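Local coordinates for protein restriction endonuclease LpnPI (PDB 4RZL) that recognises modified cytosines in DNA through its N-terminal SRA-like domain, the part present here, and probably cuts DNA as a modification-dependent restriction endonuclease, at residues F185-I190 against D224-P229. Numbering follows the deposited sequence.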
loop_
_atom_site.group_PDB
_atom_site.type_symbol
_atom_site.label_atom_id
_atom_site.label_comp_id
_atom_site.label_asym_id
_atom_site.label_seq_id
_atom_site.Cartn_x
_atom_site.Cartn_y
_atom_site.Cartn_z
ATOM N N PHE A 185 3.908 -4.489 7.355
ATOM C CA PHE A 185 4.676 -3.377 6.800
ATOM C C PHE A 185 4.925 -2.300 7.843
ATOM O O PHE A 185 4.165 -2.181 8.802
ATOM C CB PHE A 185 3.940 -2.739 5.614
ATOM C CG PHE A 185 3.736 -3.665 4.444
ATOM C CD1 PHE A 185 2.636 -4.516 4.389
ATOM C CD2 PHE A 185 4.647 -3.695 3.405
ATOM C CE1 PHE A 185 2.451 -5.368 3.300
ATOM C CE2 PHE A 185 4.466 -4.545 2.312
ATOM C CZ PHE A 185 3.371 -5.375 2.261
ATOM N N THR A 186 5.967 -1.504 7.611
ATOM C CA THR A 186 6.274 -0.321 8.405
ATOM C C THR A 186 5.829 0.935 7.671
ATOM O O THR A 186 6.150 1.112 6.495
ATOM C CB THR A 186 7.784 -0.187 8.677
ATOM O OG1 THR A 186 8.252 -1.351 9.357
ATOM C CG2 THR A 186 8.084 1.085 9.495
ATOM N N ILE A 187 5.102 1.809 8.354
ATOM C CA ILE A 187 4.756 3.089 7.753
ATOM C C ILE A 187 5.875 4.091 8.053
ATOM O O ILE A 187 6.235 4.321 9.206
ATOM C CB ILE A 187 3.394 3.615 8.261
ATOM C CG1 ILE A 187 2.288 2.602 7.931
ATOM C CG2 ILE A 187 3.072 4.954 7.623
ATOM C CD1 ILE A 187 0.922 3.017 8.372
ATOM N N LEU A 188 6.425 4.678 6.999
ATOM C CA LEU A 188 7.539 5.616 7.144
ATOM C C LEU A 188 7.106 7.014 7.603
ATOM O O LEU A 188 6.003 7.474 7.303
ATOM C CB LEU A 188 8.289 5.736 5.825
ATOM C CG LEU A 188 8.927 4.463 5.286
ATOM C CD1 LEU A 188 9.525 4.731 3.911
ATOM C CD2 LEU A 188 9.993 3.952 6.254
ATOM N N ASN A 189 8.005 7.695 8.304
ATOM C CA ASN A 189 7.769 9.069 8.712
ATOM C C ASN A 189 7.868 10.011 7.510
ATOM O O ASN A 189 8.838 10.749 7.354
ATOM C CB ASN A 189 8.766 9.473 9.810
ATOM C CG ASN A 189 8.509 10.871 10.360
ATOM O OD1 ASN A 189 7.456 11.466 10.129
ATOM N ND2 ASN A 189 9.481 11.403 11.087
ATOM N N ILE A 190 6.859 9.952 6.652
ATOM C CA ILE A 190 6.744 10.821 5.491
ATOM C C ILE A 190 5.358 11.429 5.542
ATOM O O ILE A 190 4.374 10.742 5.264
ATOM C CB ILE A 190 6.915 10.062 4.169
ATOM C CG1 ILE A 190 8.321 9.462 4.065
ATOM C CG2 ILE A 190 6.575 10.971 2.986
ATOM C CD1 ILE A 190 8.549 8.636 2.812
ATOM N N ASP A 224 12.756 5.043 9.547
ATOM C CA ASP A 224 12.224 6.097 10.409
ATOM C C ASP A 224 10.703 5.932 10.434
ATOM O O ASP A 224 10.018 6.288 9.477
ATOM C CB ASP A 224 12.627 7.485 9.896
ATOM C CG ASP A 224 12.174 8.616 10.813
ATOM O OD1 ASP A 224 11.800 8.345 11.969
ATOM O OD2 ASP A 224 12.241 9.791 10.391
ATOM N N VAL A 225 10.198 5.345 11.511
ATOM C CA VAL A 225 8.802 4.928 11.605
ATOM C C VAL A 225 7.892 6.089 12.000
ATOM O O VAL A 225 8.231 6.881 12.884
ATOM C CB VAL A 225 8.621 3.784 12.642
ATOM C CG1 VAL A 225 7.197 3.223 12.590
ATOM C CG2 VAL A 225 9.643 2.672 12.414
ATOM N N LEU A 226 6.728 6.173 11.355
ATOM C CA LEU A 226 5.698 7.128 11.745
ATOM C C LEU A 226 5.015 6.625 13.016
ATOM O O LEU A 226 4.113 5.780 12.965
ATOM C CB LEU A 226 4.678 7.332 10.621
ATOM C CG LEU A 226 3.952 8.681 10.518
ATOM C CD1 LEU A 226 3.094 8.747 9.255
ATOM C CD2 LEU A 226 3.108 8.969 11.729
ATOM N N ILE A 227 5.476 7.131 14.156
ATOM C CA ILE A 227 4.913 6.789 15.468
ATOM C C ILE A 227 3.938 7.864 15.930
ATOM O O ILE A 227 4.341 9.013 16.128
ATOM C CB ILE A 227 6.024 6.631 16.513
ATOM C CG1 ILE A 227 6.977 5.509 16.094
ATOM C CG2 ILE A 227 5.442 6.352 17.879
ATOM C CD1 ILE A 227 6.291 4.144 16.034
ATOM N N ALA A 228 2.661 7.510 16.082
ATOM C CA ALA A 228 1.627 8.520 16.366
ATOM C C ALA A 228 0.683 8.127 17.513
ATOM O O ALA A 228 -0.401 7.586 17.271
ATOM C CB ALA A 228 0.816 8.807 15.088
ATOM N N PRO A 229 1.093 8.404 18.768
ATOM C CA PRO A 229 0.285 8.077 19.952
ATOM C C PRO A 229 -1.056 8.812 19.957
ATOM O O PRO A 229 -1.147 9.957 19.497
ATOM C CB PRO A 229 1.171 8.522 21.130
ATOM C CG PRO A 229 2.183 9.450 20.535
ATOM C CD PRO A 229 2.409 8.968 19.130
#
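Asn189 and Asp224 both hold CG anti to the backbone N (chi1 -176° in each), and this brings amide and carboxylate together at one end of the contact. Asn189 ND2 donates a long bond of 3.3 Å to Asp224 OD2. It arrives from above the carboxylate plane, and the two flat groups are turned 82° apart. Asn189 CB also lies 3.5 Å from Asp224 OD2. The backbones are tied more firmly. Asn189 N reaches Asp224 O at 2.7 Å. Leu226 N bonds to Ile187 O at 2.9 Å. These two bonds flank Leu188 and Val225 and make a single isolated bridge where the two chains cross. Here the chain that follows helix 212-220 meets the last part of strand 176-187 and the turn that follows it. That strand belongs to the large mixed sheet of this DNA recognition domain. Asn189 then centres an inverse gamma turn, closed by Ile190 N on Leu188 O at 2.7 Å. On one flank, Thr186 CG2 meets Val225 CG2 at 3.7 Å, the two side chains crossing at about a right angle. The Thr186 hydroxyl is bonded to Gly156 O. On another flank, Leu226 CD1 rests against Ile187 CG2 at 4.1 Å, and Leu226 also touches Ile24. Leu188 packs on Phe214 of helix 212-220 and on Val154 of strand 147-155.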